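PDB 4MF4: HpcH/HpaI aldolase/citrate lyase family protein, which belongs to the HpcH/HpaI aldolase/citrate lyase family and folds as a TIM barrel, eight parallel strands closed into a barrel and ringed by helices. Local coordinates for residues V82-R88 against T103-I109; H117-T122 against D131-G135; V65-L69 against D98-R102. All coordinates share one frame; numbering follows the deposited sequence.

Contact 1. Residues V82-R88 against T103-I109. With EDO (1,2-ethanediol), chain G.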
loop_
_atom_site.group_PDB
_atom_site.type_symbol
_atom_site.label_atom_id
_atom_site.label_comp_id
_atom_site.label_asym_id
_atom_site.label_seq_id
_atom_site.Cartn_x
_atom_site.Cartn_y
_atom_site.Cartn_z
ATOM N N VAL A 82 11.618 -11.076 16.793
ATOM C CA VAL A 82 10.579 -11.674 17.619
ATOM C C VAL A 82 9.266 -11.035 17.148
ATOM O O VAL A 82 9.230 -9.807 16.859
ATOM C CB VAL A 82 10.852 -11.310 19.099
ATOM C CG1 VAL A 82 9.720 -11.771 19.999
ATOM C CG2 VAL A 82 12.195 -11.902 19.569
ATOM N N VAL A 83 8.201 -11.832 17.049
ATOM C CA VAL A 83 6.873 -11.282 16.730
ATOM C C VAL A 83 5.937 -11.433 17.908
ATOM O O VAL A 83 5.763 -12.552 18.426
ATOM C CB VAL A 83 6.263 -11.929 15.439
ATOM C CG1 VAL A 83 4.814 -11.503 15.237
ATOM C CG2 VAL A 83 7.066 -11.544 14.216
ATOM N N ARG A 84 5.352 -10.332 18.394
ATOM C CA ARG A 84 4.251 -10.489 19.377
ATOM C C ARG A 84 2.906 -10.538 18.656
ATOM O O ARG A 84 2.491 -9.516 18.083
ATOM C CB ARG A 84 4.206 -9.388 20.426
ATOM C CG ARG A 84 2.948 -9.525 21.312
ATOM C CD ARG A 84 3.070 -8.798 22.623
ATOM N NE ARG A 84 2.929 -7.361 22.445
ATOM C CZ ARG A 84 2.882 -6.463 23.429
ATOM N NH1 ARG A 84 3.018 -6.811 24.721
ATOM N NH2 ARG A 84 2.738 -5.188 23.121
ATOM N N VAL A 85 2.230 -11.705 18.696
ATOM C CA VAL A 85 0.963 -11.862 17.995
ATOM C C VAL A 85 -0.144 -11.143 18.766
ATOM O O VAL A 85 0.021 -10.839 19.956
ATOM C CB VAL A 85 0.587 -13.338 17.703
ATOM C CG1 VAL A 85 1.645 -13.984 16.828
ATOM C CG2 VAL A 85 0.340 -14.139 18.979
ATOM N N PRO A 86 -1.251 -10.806 18.077
ATOM C CA PRO A 86 -2.329 -10.073 18.730
ATOM C C PRO A 86 -3.074 -10.889 19.789
ATOM O O PRO A 86 -3.523 -10.318 20.772
ATOM C CB PRO A 86 -3.293 -9.724 17.571
ATOM C CG PRO A 86 -2.512 -9.956 16.324
ATOM C CD PRO A 86 -1.577 -11.093 16.677
ATOM N N ALA A 87 -3.197 -12.203 19.563
ATOM C CA ALA A 87 -4.039 -13.092 20.383
ATOM C C ALA A 87 -3.660 -14.541 20.046
ATOM O O ALA A 87 -2.968 -14.802 19.080
ATOM C CB ALA A 87 -5.514 -12.872 20.077
ATOM N N ARG A 88 -4.136 -15.469 20.854
ATOM C CA ARG A 88 -3.779 -16.860 20.677
ATOM C C ARG A 88 -4.813 -17.563 19.785
ATOM O O ARG A 88 -5.497 -18.463 20.244
ATOM C CB ARG A 88 -3.705 -17.503 22.052
ATOM C CG ARG A 88 -2.772 -18.665 22.132
ATOM C CD ARG A 88 -2.707 -19.151 23.552
ATOM N NE ARG A 88 -3.976 -19.699 23.967
ATOM C CZ ARG A 88 -4.814 -19.138 24.815
ATOM N NH1 ARG A 88 -4.512 -18.011 25.452
ATOM N NH2 ARG A 88 -5.934 -19.782 25.086
ATOM N N THR A 103 10.492 -16.868 16.501
ATOM C CA THR A 103 10.299 -16.623 17.921
ATOM C C THR A 103 9.015 -15.795 18.067
ATOM O O THR A 103 8.871 -14.718 17.468
ATOM C CB THR A 103 11.499 -15.903 18.564
ATOM O OG1 THR A 103 12.719 -16.639 18.344
ATOM C CG2 THR A 103 11.263 -15.708 20.041
ATOM N N LEU A 104 8.072 -16.320 18.830
ATOM C CA LEU A 104 6.771 -15.699 19.000
ATOM C C LEU A 104 6.533 -15.356 20.452
ATOM O O LEU A 104 6.895 -16.157 21.359
ATOM C CB LEU A 104 5.696 -16.667 18.571
ATOM C CG LEU A 104 5.556 -16.986 17.107
ATOM C CD1 LEU A 104 4.245 -17.743 16.893
ATOM C CD2 LEU A 104 5.643 -15.733 16.270
ATOM N N MET A 105 5.959 -14.178 20.684
ATOM C CA MET A 105 5.525 -13.784 22.004
ATOM C C MET A 105 3.989 -13.809 22.048
ATOM O O MET A 105 3.323 -13.215 21.196
ATOM C CB MET A 105 6.026 -12.384 22.376
ATOM C CG MET A 105 5.684 -12.026 23.823
ATOM S SD MET A 105 6.248 -10.403 24.331
ATOM C CE MET A 105 7.955 -10.428 23.831
ATOM N N PHE A 106 3.433 -14.488 23.055
ATOM C CA PHE A 106 1.974 -14.546 23.273
ATOM C C PHE A 106 1.563 -13.657 24.465
ATOM O O PHE A 106 2.092 -13.803 25.598
ATOM C CB PHE A 106 1.571 -15.994 23.551
ATOM C CG PHE A 106 1.700 -16.879 22.380
ATOM C CD1 PHE A 106 2.925 -17.427 22.036
ATOM C CD2 PHE A 106 0.594 -17.131 21.577
ATOM C CE1 PHE A 106 3.038 -18.273 20.942
ATOM C CE2 PHE A 106 0.701 -17.951 20.483
ATOM C CZ PHE A 106 1.941 -18.524 20.161
ATOM N N PRO A 107 0.638 -12.728 24.230
ATOM C CA PRO A 107 0.160 -11.851 25.276
ATOM C C PRO A 107 -0.765 -12.594 26.218
ATOM O O PRO A 107 -1.259 -13.657 25.890
ATOM C CB PRO A 107 -0.632 -10.780 24.524
ATOM C CG PRO A 107 -0.986 -11.341 23.225
ATOM C CD PRO A 107 -0.012 -12.474 22.927
ATOM N N CYS A 108 -1.048 -12.009 27.362
ATOM C CA CYS A 108 -2.164 -12.524 28.157
ATOM C C CYS A 108 -2.130 -14.039 28.417
ATOM O O CYS A 108 -3.133 -14.714 28.172
ATOM C CB CYS A 108 -3.504 -12.282 27.410
ATOM S SG CYS A 108 -3.897 -10.627 26.795
ATOM N N ILE A 109 -1.029 -14.589 28.909
ATOM C CA ILE A 109 -1.012 -16.031 29.213
ATOM C C ILE A 109 -1.245 -16.143 30.726
ATOM O O ILE A 109 -0.422 -15.657 31.503
ATOM C CB ILE A 109 0.329 -16.693 28.830
ATOM C CG1 ILE A 109 0.540 -16.695 27.307
ATOM C CG2 ILE A 109 0.435 -18.097 29.402
ATOM C CD1 ILE A 109 -0.388 -17.583 26.513
HETATM C C1 EDO G . 5.349 -4.188 25.923
HETATM O O1 EDO G . 5.050 -4.687 27.242
HETATM C C2 EDO G . 4.552 -2.943 25.553
HETATM O O2 EDO G . 3.206 -3.321 25.211
#

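Contact 2. Residues H117-T122 against D131-G135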
loop_
_atom_site.group_PDB
_atom_site.type_symbol
_atom_site.label_atom_id
_atom_site.label_comp_id
_atom_site.label_asym_id
_atom_site.label_seq_id
_atom_site.Cartn_x
_atom_site.Cartn_y
_atom_site.Cartn_z
ATOM N N HIS A 117 -1.404 -24.556 25.106
ATOM C CA HIS A 117 -2.131 -24.317 23.831
ATOM C C HIS A 117 -1.270 -23.462 22.877
ATOM O O HIS A 117 -1.116 -23.773 21.721
ATOM C CB HIS A 117 -3.495 -23.684 24.101
ATOM C CG HIS A 117 -4.295 -23.448 22.855
ATOM N ND1 HIS A 117 -4.683 -22.197 22.439
ATOM C CD2 HIS A 117 -4.723 -24.305 21.901
ATOM C CE1 HIS A 117 -5.364 -22.293 21.308
ATOM N NE2 HIS A 117 -5.386 -23.562 20.952
ATOM N N ALA A 118 -0.629 -22.439 23.404
ATOM C CA ALA A 118 0.228 -21.545 22.653
ATOM C C ALA A 118 1.345 -22.335 22.010
ATOM O O ALA A 118 1.575 -22.232 20.807
ATOM C CB ALA A 118 0.780 -20.455 23.581
ATOM N N VAL A 119 1.952 -23.224 22.778
ATOM C CA VAL A 119 2.981 -24.119 22.248
ATOM C C VAL A 119 2.472 -25.040 21.156
ATOM O O VAL A 119 3.123 -25.150 20.136
ATOM C CB VAL A 119 3.659 -24.987 23.358
ATOM C CG1 VAL A 119 4.616 -26.032 22.761
ATOM C CG2 VAL A 119 4.443 -24.106 24.313
ATOM N N ARG A 120 1.343 -25.709 21.380
ATOM C CA ARG A 120 0.746 -26.612 20.392
ATOM C C ARG A 120 0.541 -25.935 19.055
ATOM O O ARG A 120 0.732 -26.538 18.010
ATOM C CB ARG A 120 -0.637 -27.122 20.861
ATOM C CG ARG A 120 -0.622 -28.087 22.042
ATOM C CD ARG A 120 -2.052 -28.475 22.436
ATOM N NE ARG A 120 -2.656 -29.268 21.362
ATOM C CZ ARG A 120 -3.929 -29.645 21.286
ATOM N NH1 ARG A 120 -4.805 -29.274 22.212
ATOM N NH2 ARG A 120 -4.336 -30.388 20.249
ATOM N N LEU A 121 0.107 -24.685 19.093
ATOM C CA LEU A 121 -0.171 -23.916 17.896
ATOM C C LEU A 121 1.087 -23.683 17.097
ATOM O O LEU A 121 0.992 -23.478 15.892
ATOM C CB LEU A 121 -0.839 -22.578 18.187
ATOM C CG LEU A 121 -2.261 -22.570 18.744
ATOM C CD1 LEU A 121 -2.632 -21.109 18.967
ATOM C CD2 LEU A 121 -3.307 -23.226 17.855
ATOM N N THR A 122 2.250 -23.782 17.720
ATOM C CA THR A 122 3.535 -23.610 17.016
ATOM C C THR A 122 4.245 -24.872 16.541
ATOM O O THR A 122 5.303 -24.765 15.886
ATOM C CB THR A 122 4.557 -22.794 17.857
ATOM O OG1 THR A 122 5.116 -23.607 18.906
ATOM C CG2 THR A 122 3.920 -21.561 18.405
ATOM N N ASP A 131 0.558 -33.829 19.856
ATOM C CA ASP A 131 -0.632 -33.004 19.814
ATOM C C ASP A 131 -0.434 -31.665 19.056
ATOM O O ASP A 131 -1.194 -30.737 19.264
ATOM C CB ASP A 131 -1.150 -32.741 21.225
ATOM C CG ASP A 131 -0.173 -31.954 22.082
ATOM O OD1 ASP A 131 0.963 -31.667 21.666
ATOM O OD2 ASP A 131 -0.553 -31.627 23.212
ATOM N N GLY A 132 0.552 -31.585 18.180
ATOM C CA GLY A 132 0.840 -30.319 17.468
ATOM C C GLY A 132 -0.334 -29.878 16.646
ATOM O O GLY A 132 -1.012 -30.719 16.053
ATOM N N LEU A 133 -0.567 -28.569 16.594
ATOM C CA LEU A 133 -1.679 -28.028 15.838
ATOM C C LEU A 133 -1.253 -27.143 14.662
ATOM O O LEU A 133 -2.105 -26.588 13.972
ATOM C CB LEU A 133 -2.603 -27.248 16.755
ATOM C CG LEU A 133 -3.433 -28.041 17.754
ATOM C CD1 LEU A 133 -4.304 -27.087 18.525
ATOM C CD2 LEU A 133 -4.308 -29.094 17.075
ATOM N N ARG A 134 0.047 -27.051 14.399
ATOM C CA ARG A 134 0.501 -26.258 13.266
ATOM C C ARG A 134 0.142 -26.890 11.888
ATOM O O ARG A 134 0.475 -28.030 11.600
ATOM C CB ARG A 134 1.998 -25.986 13.335
ATOM C CG ARG A 134 2.427 -24.931 12.326
ATOM C CD ARG A 134 3.913 -24.664 12.329
ATOM N NE ARG A 134 4.180 -23.764 11.200
ATOM C CZ ARG A 134 5.371 -23.337 10.810
ATOM N NH1 ARG A 134 6.473 -23.635 11.503
ATOM N NH2 ARG A 134 5.426 -22.526 9.741
ATOM N N GLY A 135 -0.494 -26.082 11.041
ATOM C CA GLY A 135 -0.929 -26.486 9.696
ATOM C C GLY A 135 0.213 -26.479 8.717
ATOM O O GLY A 135 1.083 -25.608 8.770
HETATM O O HOH W 1 6.962 -25.488 13.766
#

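Contact 3. Residues V65-L69 against D98-R102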
loop_
_atom_site.group_PDB
_atom_site.type_symbol
_atom_site.label_atom_id
_atom_site.label_comp_id
_atom_site.label_asym_id
_atom_site.label_seq_id
_atom_site.Cartn_x
_atom_site.Cartn_y
_atom_site.Cartn_z
ATOM N N VAL A 65 4.326 -7.517 8.713
ATOM C CA VAL A 65 5.274 -8.375 9.412
ATOM C C VAL A 65 6.310 -8.933 8.442
ATOM O O VAL A 65 7.517 -8.871 8.694
ATOM C CB VAL A 65 4.547 -9.531 10.143
ATOM C CG1 VAL A 65 5.550 -10.603 10.568
ATOM C CG2 VAL A 65 3.733 -8.974 11.300
ATOM N N ALA A 66 5.836 -9.473 7.326
ATOM C CA ALA A 66 6.728 -9.990 6.298
ATOM C C ALA A 66 7.714 -8.917 5.755
ATOM O O ALA A 66 8.866 -9.200 5.549
ATOM C CB ALA A 66 5.903 -10.591 5.134
ATOM N N SER A 67 7.219 -7.706 5.525
ATOM C CA SER A 67 8.040 -6.623 5.003
ATOM C C SER A 67 9.122 -6.137 6.024
ATOM O O SER A 67 10.248 -5.778 5.627
ATOM C CB SER A 67 7.128 -5.484 4.544
ATOM O OG SER A 67 6.295 -5.925 3.465
ATOM N N GLN A 68 8.778 -6.139 7.311
ATOM C CA GLN A 68 9.750 -5.832 8.381
ATOM C C GLN A 68 10.752 -6.975 8.607
ATOM O O GLN A 68 11.958 -6.741 8.840
ATOM C CB GLN A 68 9.088 -5.418 9.663
ATOM C CG GLN A 68 8.606 -4.001 9.543
ATOM C CD GLN A 68 7.627 -3.647 10.628
ATOM O OE1 GLN A 68 8.032 -3.388 11.778
ATOM N NE2 GLN A 68 6.345 -3.604 10.275
ATOM N N LEU A 69 10.288 -8.201 8.530
ATOM C CA LEU A 69 11.256 -9.323 8.553
ATOM C C LEU A 69 12.297 -9.237 7.434
ATOM O O LEU A 69 13.477 -9.484 7.643
ATOM C CB LEU A 69 10.534 -10.673 8.561
ATOM C CG LEU A 69 9.732 -10.940 9.843
ATOM C CD1 LEU A 69 8.958 -12.257 9.641
ATOM C CD2 LEU A 69 10.581 -10.979 11.102
ATOM N N ASP A 98 4.186 -18.769 9.167
ATOM C CA ASP A 98 4.385 -18.872 7.727
ATOM C C ASP A 98 5.279 -17.752 7.117
ATOM O O ASP A 98 6.008 -17.993 6.163
ATOM C CB ASP A 98 3.037 -18.931 7.014
ATOM C CG ASP A 98 2.320 -20.282 7.202
ATOM O OD1 ASP A 98 2.901 -21.300 7.662
ATOM O OD2 ASP A 98 1.137 -20.325 6.817
ATOM N N ALA A 99 5.209 -16.546 7.672
ATOM C CA ALA A 99 5.975 -15.390 7.225
ATOM C C ALA A 99 7.464 -15.496 7.612
ATOM O O ALA A 99 8.291 -14.703 7.143
ATOM C CB ALA A 99 5.395 -14.110 7.803
ATOM N N GLY A 100 7.785 -16.473 8.458
ATOM C CA GLY A 100 9.140 -16.813 8.828
ATOM C C GLY A 100 9.562 -16.364 10.206
ATOM O O GLY A 100 10.721 -16.488 10.527
ATOM N N ALA A 101 8.642 -15.917 11.061
ATOM C CA ALA A 101 9.052 -15.545 12.400
ATOM C C ALA A 101 9.241 -16.860 13.152
ATOM O O ALA A 101 8.365 -17.712 13.118
ATOM C CB ALA A 101 8.005 -14.666 13.075
ATOM N N ARG A 102 10.387 -17.028 13.792
ATOM C CA ARG A 102 10.677 -18.279 14.514
ATOM C C ARG A 102 10.655 -18.104 16.034
ATOM O O ARG A 102 10.823 -19.082 16.780
ATOM C CB ARG A 102 12.050 -18.839 14.086
ATOM C CG ARG A 102 12.094 -19.156 12.605
ATOM C CD ARG A 102 13.318 -19.987 12.204
ATOM N NE ARG A 102 14.549 -19.245 12.409
ATOM C CZ ARG A 102 15.769 -19.752 12.203
ATOM N NH1 ARG A 102 15.944 -21.020 11.800
ATOM N NH2 ARG A 102 16.824 -18.998 12.406
#

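Contact 1. Residues V82-R88 against T103-I109
Val83 and Met105 bind strands 80-84 and 103-106 side by side, neighbouring parallel strands of the TIM barrel joined through helix 90-98 as a beta-alpha-beta unit. Val83 N gives a nearly straight hydrogen bond to Thr103 O at 3.0 Å, and Met105 N answers to Val83 O at 2.8 Å. Val85 N reaches Met105 O at 3.1 Å with a more bent N-H (146°). The axes of the short strand pieces approach to 4.6 Å, their directions diverging by 26°.

The packing is tight around this ladder. On one face Leu104 CD2 lies 3.9 Å from Val83 CB; on the other, Arg84 CD meets Met105 SD at 3.9 Å, since both chains leave with CG anti to the backbone N. Farther along, Pro107 CD sits against Val85 O at 3.4 Å, and Arg88 CG approaches Phe106 CD2 at 3.7 Å, the two side chains crossing at about a right angle.

The contact becomes looser toward Cys108, which is exposed and barely touched by the other loop; Lys94 of the second subunit packs on it.

Arg84 bends at chi3 and meets 1,2-ethanediol, probably from the crystallisation liquor, at the guanidinium edge through NH2, while Asp54 and Gln164 take NE and NH1. These three partners probably restrict the guanidinium's rotation, leaving NH2 able to bind a small polar molecule such as this diol.

Contact 2. Residues H117-T122 against D131-G135
Arg120 reaches from helix 112-121 across to Asp131, and its conformation decides which atoms meet. CG stands anti to the carbonyl carbon (chi1 -70°), and a bend at chi3 (67°) turns the guanidinium edge to the loop. There Arg120 NE donates to Asp131 O at 2.9 Å, with the oxygen only 8° out of the guanidinium plane; NH2 adds a weak bond to the same oxygen. The Asp131 carboxylate joins differently: Asp131 OD2 lies 3.7 Å from Arg120 NE but well out of the guanidinium plane, a long salt bridge of charges alone.

Leu133 closes over the group. Leu133 CD1 sits 3.6 Å above one face of the Arg120 guanidinium, offset toward the rim, and also meets Leu121 CD2 at 4.0 Å. Leu133 N binds Arg120 O (2.8 Å) from above the carbonyl plane, so Arg120 is held at both ends.

Arg134 is extended from CG to NE, which carries its CD alongside Thr122 O and sets NH1 to share a water with that carbonyl; NH2 goes on to Tyr151. The chemistry implies that bonds to backbone carbonyls, from Arg120 NE and from Leu133 N, more than paired charges, tie this partly buried loop to the last turns of the helix.

Contact 3. Residues V65-L69 against D98-R102
Apolar contacts between Leu69 and the turn 98-102 form most of this interface. Leu69 CD1 lies 4.4 Å from Ala99 CB and 4.3 Å from Ala101 CB, so a single methyl touches both alanines that flank Gly100. The placement follows from a chain with CG anti to the carbonyl carbon (chi1 -66°) and an extended second torsion (chi2 174°), which carries CD1 out from helix 62-73. One turn earlier, Ala66 CB stands 4.4 Å from Ala99 CB, and Val65 CG1 approaches the same methyl at a similar range. Small side chains on both elements allow a backbone approach of 5.5 Å between the CA atoms of Ala66 and Ala99.

Contacts of apolar carbon with backbone form the second group. The same Leu69 methyl, CD1, rests 3.6 Å from Ala99 O and 3.9 Å from Ala101 N. Ala99 O is not left to hydrocarbon alone, for Arg141 NH1 donates to it.

No hydrogen bond crosses between the segments; polar groups of the turn find partners within it or in other parts of the fold, such as Arg141. Gly100 has a positive phi (105°), and two bonds return into the last helical turn, the signature of a Schellman motif. The arrangement is that of neighbouring outer helices in a TIM barrel: helix 62-73 packs on the Schellman-capped C-terminal end of helix 90-98, where the chain turns into strand 103-106.

How the contacts relate
Contact 1 is core, centred about 7 Å from the centre of the chain; contact 3 is buried too, at about 14 Å in the helical layer, and contact 2, at about 17 Å, is only partly buried. The chemistry changes accordingly: backbone ladder in contact 1, hydrocarbon in contact 3, arginine and backbone carbonyls in contact 2. Contacts 1 and 3 share the unit 80-84, 90-98, 103-106, one through its strands, the other through the turn ending its helix; contact 2 holds the next helix, 112-121. Val83 CG2 packs on Ala101 CB (3.5 Å), joining contacts 1 and 3; Arg88 NE probably hydrogen-bonds His117 ND1 (3.0 Å), joining 1 and 2; a long, weak Arg134-Asp98 ion pair links 2 and 3.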